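Local coordinates for protein VP1 (Merkel cell polyomavirus, PDB 4FMH) that forms the pentameric building units of the Merkel cell polyomavirus capsid and binds sialylated glycans at a site required for infection, at residues Ser57-Ala69 with Gln152-Ile164. Numbering follows the deposited sequence.
Sequences SSPDQPIKENLPA and QTQYPKTTNGGPI
D60-I63 and T153-P156 run alongside each other in the same direction, joined by one direct backbone hydrogen bond, Q154 N to D60 O (2.9 Å, N-H...O angle 167°). A water bridges P62 O and Q154 O where P62 has no N-H to offer. The Q61 and Q154 side chains extend in the same direction, their amide planes 52° apart, and Q61 NE2 donates to Q154 OE1 (3.1 Å). This donor is tilted from the Q154 carbonyl plane. P59, which follows a cis peptide bond, sets its CG against the Q154 amide, 3.6 Å from CD.

Both segments are loops of the VP1 jelly-roll subunit. Residues 57-69 lead into strand 71-76, and residues 152-164 lead into helix 166-170. A second subunit of the pentamer also reaches this contact: its H111 hydrogen-bonds D60 OD2 and packs on P62. A water donates to both D60 OD2 and T153 OG1, while T153 OG1 also bonds D150 O.

The T153 chi1 of -51° places OG1 beside the backbone N and turns CG2 to the far side from it. This methyl, T153 CG2, lies over one face of the Y155 ring, offset toward its rim, and also touches P62 CD (3.7 Å). L67 CD2 meets the ring edge at Y155 CE1 (3.8 Å), and Y155 OH is held by E198. The other methyl, L67 CD1, packs against P156 CD of the proline ring (3.9 Å). At the solvent-exposed end, K64 stays extended as far as CD, which lies 3.4 Å from G161 O; the chain bends only beyond it.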
ATOM      1  N   SER B  57      -6.428   8.745 -36.378  1.00 24.37           N
ATOM      2  CA  SER B  57      -7.477   9.539 -37.030  1.00 25.01           C
ATOM      3  C   SER B  57      -8.861   9.083 -36.557  1.00 24.12           C
ATOM      4  O   SER B  57      -9.029   7.938 -36.108  1.00 22.53           O
ATOM      5  CB  SER B  57      -7.368   9.457 -38.561  1.00 26.26           C
ATOM      6  OG  SER B  57      -7.664   8.150 -39.018  1.00 26.30           O
ATOM      7  N   SER B  58      -9.838   9.984 -36.647  0.70 24.18           N
ATOM      8  CA  SER B  58     -11.195   9.711 -36.178  0.70 24.61           C
ATOM      9  C   SER B  58     -12.064   9.107 -37.283  0.70 24.53           C
ATOM     10  O   SER B  58     -11.890   9.436 -38.460  0.70 25.01           O
ATOM     11  CB  SER B  58     -11.846  10.984 -35.620  0.70 25.18           C
ATOM     12  OG  SER B  58     -12.213  11.880 -36.660  0.70 29.85           O
ATOM     13  N   PRO B  59     -13.003   8.217 -36.911  1.00 23.71           N
ATOM     14  CA  PRO B  59     -13.240   7.719 -35.549  1.00 22.72           C
ATOM     15  C   PRO B  59     -12.531   6.397 -35.267  1.00 22.09           C
ATOM     16  O   PRO B  59     -12.057   5.733 -36.193  1.00 21.68           O
ATOM     17  CB  PRO B  59     -14.753   7.511 -35.525  1.00 22.48           C
ATOM     18  CG  PRO B  59     -15.081   7.105 -36.941  1.00 23.86           C
ATOM     19  CD  PRO B  59     -14.026   7.707 -37.850  1.00 23.73           C
ATOM     20  N   ASP B  60     -12.468   6.028 -33.991  1.00 20.38           N
ATOM     21  CA  ASP B  60     -11.997   4.709 -33.592  1.00 19.77           C
ATOM     22  C   ASP B  60     -13.000   3.662 -34.092  1.00 19.40           C
ATOM     23  O   ASP B  60     -14.210   3.821 -33.933  1.00 19.13           O
ATOM     24  CB  ASP B  60     -11.870   4.638 -32.065  1.00 18.53           C
ATOM     25  CG  ASP B  60     -11.176   3.371 -31.584  1.00 22.87           C
ATOM     26  OD1 ASP B  60     -10.422   2.740 -32.363  1.00 24.75           O
ATOM     27  OD2 ASP B  60     -11.382   3.009 -30.405  1.00 22.42           O
ATOM     28  N   GLN B  61     -12.488   2.605 -34.714  1.00 19.75           N
ATOM     29  CA  GLN B  61     -13.321   1.497 -35.173  1.00 20.49           C
ATOM     30  C   GLN B  61     -12.687   0.192 -34.694  1.00 19.82           C
ATOM     31  O   GLN B  61     -12.119  -0.557 -35.486  1.00 19.82           O
ATOM     32  CB  GLN B  61     -13.469   1.533 -36.701  1.00 22.56           C
ATOM     33  CG  GLN B  61     -14.284   2.727 -37.223  1.00 23.69           C
ATOM     34  CD  GLN B  61     -14.122   2.963 -38.725  1.00 32.39           C
ATOM     35  OE1 GLN B  61     -13.024   2.842 -39.272  1.00 32.97           O
ATOM     36  NE2 GLN B  61     -15.219   3.322 -39.390  1.00 29.42           N
ATOM     37  N   PRO B  62     -12.772  -0.077 -33.381  1.00 19.04           N
ATOM     38  CA  PRO B  62     -12.052  -1.214 -32.792  1.00 19.23           C
ATOM     39  C   PRO B  62     -12.607  -2.557 -33.259  1.00 20.76           C
ATOM     40  O   PRO B  62     -13.817  -2.680 -33.471  1.00 21.55           O
ATOM     41  CB  PRO B  62     -12.282  -1.032 -31.285  1.00 18.04           C
ATOM     42  CG  PRO B  62     -13.534  -0.243 -31.176  1.00 18.53           C
ATOM     43  CD  PRO B  62     -13.574   0.651 -32.379  1.00 18.42           C
ATOM     44  N   ILE B  63     -11.728  -3.541 -33.441  1.00 19.99           N
ATOM     45  CA  ILE B  63     -12.150  -4.897 -33.814  1.00 20.46           C
ATOM     46  C   ILE B  63     -12.503  -5.716 -32.558  1.00 19.44           C
ATOM     47  O   ILE B  63     -12.022  -5.416 -31.451  1.00 17.72           O
ATOM     48  CB  ILE B  63     -11.061  -5.630 -34.635  1.00 20.99           C
ATOM     49  CG1 ILE B  63      -9.754  -5.724 -33.821  1.00 19.14           C
ATOM     50  CG2 ILE B  63     -10.861  -4.933 -35.990  1.00 21.08           C
ATOM     51  CD1 ILE B  63      -8.627  -6.516 -34.491  1.00 21.63           C
ATOM     52  N   LYS B  64     -13.329  -6.745 -32.738  1.00 19.57           N
ATOM     53  CA  LYS B  64     -13.756  -7.632 -31.646  1.00 20.54           C
ATOM     54  C   LYS B  64     -12.582  -8.142 -30.825  1.00 19.67           C
ATOM     55  O   LYS B  64     -12.684  -8.271 -29.601  1.00 18.17           O
ATOM     56  CB  LYS B  64     -14.488  -8.861 -32.191  1.00 22.79           C
ATOM     57  CG  LYS B  64     -15.844  -8.626 -32.809  1.00 32.71           C
ATOM     58  CD  LYS B  64     -16.503  -9.970 -33.146  1.00 40.48           C
ATOM     59  CE  LYS B  64     -15.600 -10.847 -34.019  1.00 42.94           C
ATOM     60  NZ  LYS B  64     -15.761 -12.288 -33.699  1.00 46.72           N
ATOM     61  N   GLU B  65     -11.476  -8.443 -31.509  1.00 17.98           N
ATOM     62  CA  GLU B  65     -10.307  -9.050 -30.867  1.00 17.12           C
ATOM     63  C   GLU B  65      -9.612  -8.098 -29.892  1.00 15.90           C
ATOM     64  O   GLU B  65      -8.788  -8.527 -29.091  1.00 15.74           O
ATOM     65  CB  GLU B  65      -9.312  -9.562 -31.909  1.00 17.49           C
ATOM     66  CG  GLU B  65      -9.770 -10.806 -32.683  1.00 21.16           C
ATOM     67  CD  GLU B  65     -10.809 -10.522 -33.766  1.00 27.11           C
ATOM     68  OE1 GLU B  65     -10.975  -9.348 -34.182  1.00 24.06           O
ATOM     69  OE2 GLU B  65     -11.465 -11.491 -34.206  1.00 30.43           O
ATOM     70  N   ASN B  66      -9.964  -6.814 -29.959  1.00 15.06           N
ATOM     71  CA  ASN B  66      -9.380  -5.800 -29.083  1.00 14.69           C
ATOM     72  C   ASN B  66     -10.315  -5.325 -27.974  1.00 14.47           C
ATOM     73  O   ASN B  66     -10.067  -4.293 -27.333  1.00 13.51           O
ATOM     74  CB  ASN B  66      -8.862  -4.620 -29.907  1.00 15.06           C
ATOM     75  CG  ASN B  66      -7.501  -4.897 -30.522  1.00 17.93           C
ATOM     76  OD1 ASN B  66      -6.884  -5.934 -30.258  1.00 18.80           O
ATOM     77  ND2 ASN B  66      -7.029  -3.975 -31.347  1.00 18.45           N
ATOM     78  N   LEU B  67     -11.369  -6.106 -27.736  1.00 13.55           N
ATOM     79  CA  LEU B  67     -12.398  -5.749 -26.772  1.00 12.91           C
ATOM     80  C   LEU B  67     -12.610  -6.851 -25.714  1.00 13.10           C
ATOM     81  O   LEU B  67     -13.551  -7.662 -25.836  1.00 13.00           O
ATOM     82  CB  LEU B  67     -13.709  -5.410 -27.508  1.00 13.37           C
ATOM     83  CG  LEU B  67     -13.647  -4.240 -28.513  1.00 15.24           C
ATOM     84  CD1 LEU B  67     -14.889  -4.171 -29.405  1.00 14.89           C
ATOM     85  CD2 LEU B  67     -13.406  -2.889 -27.809  1.00 12.93           C
ATOM     86  N   PRO B  68     -11.731  -6.894 -24.677  1.00 12.23           N
ATOM     87  CA  PRO B  68     -11.935  -7.840 -23.576  1.00 10.82           C
ATOM     88  C   PRO B  68     -13.342  -7.700 -23.005  1.00 10.96           C
ATOM     89  O   PRO B  68     -13.866  -6.583 -22.869  1.00 12.28           O
ATOM     90  CB  PRO B  68     -10.875  -7.424 -22.542  1.00 10.55           C
ATOM     91  CG  PRO B  68      -9.778  -6.827 -23.375  1.00 13.19           C
ATOM     92  CD  PRO B  68     -10.498  -6.100 -24.493  1.00 10.20           C
ATOM     93  N   ALA B  69     -13.954  -8.836 -22.704  1.00 11.04           N
ATOM     94  CA  ALA B  69     -15.341  -8.871 -22.275  1.00 11.28           C
ATOM     95  C   ALA B  69     -15.466  -9.668 -20.978  1.00 11.67           C
ATOM     96  O   ALA B  69     -14.553 -10.410 -20.611  1.00 12.25           O
ATOM     97  CB  ALA B  69     -16.212  -9.481 -23.383  1.00 11.34           C
ATOM     98  N   GLN B 152     -17.887   8.692 -29.599  1.00 17.09           N
ATOM     99  CA  GLN B 152     -17.749   8.597 -31.055  1.00 17.70           C
ATOM    100  C   GLN B 152     -17.144   7.277 -31.532  1.00 17.39           C
ATOM    101  O   GLN B 152     -17.098   7.022 -32.736  1.00 17.47           O
ATOM    102  CB  GLN B 152     -16.963   9.792 -31.608  1.00 18.87           C
ATOM    103  CG  GLN B 152     -17.705  11.114 -31.479  1.00 23.00           C
ATOM    104  CD  GLN B 152     -16.974  12.292 -32.112  1.00 30.05           C
ATOM    105  OE1 GLN B 152     -15.771  12.244 -32.352  1.00 34.07           O
ATOM    106  NE2 GLN B 152     -17.710  13.357 -32.380  1.00 31.34           N
ATOM    107  N   THR B 153     -16.701   6.440 -30.590  1.00 15.71           N
ATOM    108  CA  THR B 153     -16.187   5.111 -30.908  1.00 16.64           C
ATOM    109  C   THR B 153     -17.250   4.292 -31.659  1.00 18.71           C
ATOM    110  O   THR B 153     -18.422   4.250 -31.257  1.00 18.07           O
ATOM    111  CB  THR B 153     -15.747   4.346 -29.634  1.00 17.08           C
ATOM    112  OG1 THR B 153     -14.871   5.169 -28.842  1.00 18.85           O
ATOM    113  CG2 THR B 153     -15.024   3.059 -29.999  1.00 15.92           C
ATOM    114  N   GLN B 154     -16.833   3.661 -32.753  1.00 18.85           N
ATOM    115  CA  GLN B 154     -17.741   2.854 -33.571  1.00 19.75           C
ATOM    116  C   GLN B 154     -17.457   1.387 -33.331  1.00 18.97           C
ATOM    117  O   GLN B 154     -16.581   0.798 -33.970  1.00 20.56           O
ATOM    118  CB  GLN B 154     -17.605   3.209 -35.058  1.00 20.63           C
ATOM    119  CG  GLN B 154     -17.789   4.690 -35.347  1.00 24.85           C
ATOM    120  CD  GLN B 154     -17.993   5.002 -36.824  1.00 28.86           C
ATOM    121  OE1 GLN B 154     -17.610   4.225 -37.703  1.00 30.99           O
ATOM    122  NE2 GLN B 154     -18.596   6.155 -37.100  1.00 29.33           N
ATOM    123  N   TYR B 155     -18.177   0.808 -32.374  1.00 18.24           N
ATOM    124  CA  TYR B 155     -17.999  -0.596 -32.028  1.00 17.64           C
ATOM    125  C   TYR B 155     -18.597  -1.471 -33.133  1.00 18.39           C
ATOM    126  O   TYR B 155     -19.526  -1.038 -33.812  1.00 19.19           O
ATOM    127  CB  TYR B 155     -18.627  -0.898 -30.662  1.00 17.45           C
ATOM    128  CG  TYR B 155     -17.896  -0.213 -29.522  1.00 15.33           C
ATOM    129  CD1 TYR B 155     -16.716  -0.749 -29.004  1.00 15.88           C
ATOM    130  CD2 TYR B 155     -18.374   0.982 -28.979  1.00 16.14           C
ATOM    131  CE1 TYR B 155     -16.022  -0.112 -27.963  1.00 12.33           C
ATOM    132  CE2 TYR B 155     -17.696   1.625 -27.931  1.00 13.11           C
ATOM    133  CZ  TYR B 155     -16.522   1.075 -27.434  1.00 12.32           C
ATOM    134  OH  TYR B 155     -15.846   1.714 -26.409  1.00 13.44           O
ATOM    135  N   PRO B 156     -18.049  -2.684 -33.335  1.00 18.22           N
ATOM    136  CA  PRO B 156     -18.612  -3.556 -34.371  1.00 19.39           C
ATOM    137  C   PRO B 156     -20.076  -3.836 -34.069  1.00 21.17           C
ATOM    138  O   PRO B 156     -20.436  -4.059 -32.905  1.00 20.75           O
ATOM    139  CB  PRO B 156     -17.786  -4.840 -34.250  1.00 18.28           C
ATOM    140  CG  PRO B 156     -16.533  -4.427 -33.530  1.00 19.79           C
ATOM    141  CD  PRO B 156     -16.951  -3.339 -32.602  1.00 17.18           C
ATOM    142  N   LYS B 157     -20.904  -3.784 -35.109  1.00 22.71           N
ATOM    143  CA  LYS B 157     -22.344  -3.971 -34.975  1.00 23.98           C
ATOM    144  C   LYS B 157     -22.684  -5.373 -34.483  1.00 22.45           C
ATOM    145  O   LYS B 157     -22.131  -6.362 -34.970  1.00 21.99           O
ATOM    146  CB  LYS B 157     -23.049  -3.695 -36.308  1.00 26.79           C
ATOM    147  CG  LYS B 157     -23.226  -2.212 -36.646  1.00 33.84           C
ATOM    148  CD  LYS B 157     -22.085  -1.678 -37.513  1.00 42.26           C
ATOM    149  CE  LYS B 157     -22.258  -0.189 -37.824  1.00 44.52           C
ATOM    150  NZ  LYS B 157     -23.496   0.088 -38.610  1.00 47.73           N
ATOM    151  N   THR B 158     -23.588  -5.446 -33.510  1.00 21.32           N
ATOM    152  CA  THR B 158     -24.056  -6.724 -32.960  1.00 20.72           C
ATOM    153  C   THR B 158     -24.655  -7.609 -34.064  1.00 20.07           C
ATOM    154  O   THR B 158     -24.420  -8.813 -34.097  1.00 19.42           O
ATOM    155  CB  THR B 158     -25.076  -6.498 -31.813  1.00 21.75           C
ATOM    156  OG1 THR B 158     -24.487  -5.650 -30.820  1.00 21.79           O
ATOM    157  CG2 THR B 158     -25.490  -7.810 -31.160  1.00 22.14           C
ATOM    158  N   THR B 159     -25.391  -6.996 -34.985  1.00 20.08           N
ATOM    159  CA  THR B 159     -25.985  -7.718 -36.119  1.00 20.86           C
ATOM    160  C   THR B 159     -24.939  -8.310 -37.080  1.00 21.00           C
ATOM    161  O   THR B 159     -25.240  -9.248 -37.820  1.00 19.55           O
ATOM    162  CB  THR B 159     -26.987  -6.838 -36.899  1.00 22.39           C
ATOM    163  OG1 THR B 159     -26.386  -5.578 -37.198  1.00 22.18           O
ATOM    164  CG2 THR B 159     -28.251  -6.610 -36.081  1.00 22.61           C
ATOM    165  N   ASN B 160     -23.723  -7.763 -37.056  0.80 21.01           N
ATOM    166  CA  ASN B 160     -22.619  -8.264 -37.881  0.80 23.51           C
ATOM    167  C   ASN B 160     -21.704  -9.253 -37.144  0.80 22.98           C
ATOM    168  O   ASN B 160     -20.610  -9.562 -37.614  0.80 24.12           O
ATOM    169  CB  ASN B 160     -21.782  -7.095 -38.428  0.80 24.36           C
ATOM    170  CG  ASN B 160     -22.560  -6.201 -39.385  0.80 28.67           C
ATOM    171  OD1 ASN B 160     -23.498  -6.638 -40.054  0.80 28.93           O
ATOM    172  ND2 ASN B 160     -22.159  -4.937 -39.461  0.80 32.81           N
ATOM    173  N   GLY B 161     -22.153  -9.743 -35.990  1.00 21.65           N
ATOM    174  CA  GLY B 161     -21.351 -10.650 -35.162  1.00 21.29           C
ATOM    175  C   GLY B 161     -20.587  -9.973 -34.031  1.00 20.61           C
ATOM    176  O   GLY B 161     -19.827 -10.625 -33.310  1.00 20.25           O
ATOM    177  N   GLY B 162     -20.796  -8.668 -33.869  1.00 19.51           N
ATOM    178  CA  GLY B 162     -20.083  -7.885 -32.855  1.00 19.30           C
ATOM    179  C   GLY B 162     -20.587  -8.100 -31.437  1.00 18.35           C
ATOM    180  O   GLY B 162     -21.535  -8.851 -31.217  1.00 17.56           O
ATOM    181  N   PRO B 163     -19.954  -7.435 -30.458  1.00 18.00           N
ATOM    182  CA  PRO B 163     -20.408  -7.529 -29.071  1.00 17.47           C
ATOM    183  C   PRO B 163     -21.653  -6.673 -28.826  1.00 17.24           C
ATOM    184  O   PRO B 163     -22.050  -5.901 -29.694  1.00 16.70           O
ATOM    185  CB  PRO B 163     -19.223  -6.959 -28.291  1.00 16.55           C
ATOM    186  CG  PRO B 163     -18.639  -5.955 -29.209  1.00 18.23           C
ATOM    187  CD  PRO B 163     -18.802  -6.525 -30.597  1.00 17.18           C
ATOM    188  N   ILE B 164     -22.256  -6.811 -27.649  1.00 16.90           N
ATOM    189  CA  ILE B 164     -23.363  -5.947 -27.256  1.00 16.85           C
ATOM    190  C   ILE B 164     -22.809  -4.679 -26.612  1.00 16.49           C
ATOM    191  O   ILE B 164     -22.099  -4.745 -25.616  1.00 14.38           O
ATOM    192  CB  ILE B 164     -24.345  -6.667 -26.301  1.00 18.59           C
ATOM    193  CG1 ILE B 164     -25.044  -7.814 -27.045  1.00 18.29           C
ATOM    194  CG2 ILE B 164     -25.386  -5.677 -25.741  1.00 16.70           C
ATOM    195  CD1 ILE B 164     -25.419  -8.970 -26.164  1.00 25.67           C
TER
HETATM  196  O   HOH W   1     -12.178   4.714 -28.555  1.00 15.04           O
HETATM  197  O   HOH W   2     -15.652  -1.243 -35.284  1.00 21.76           O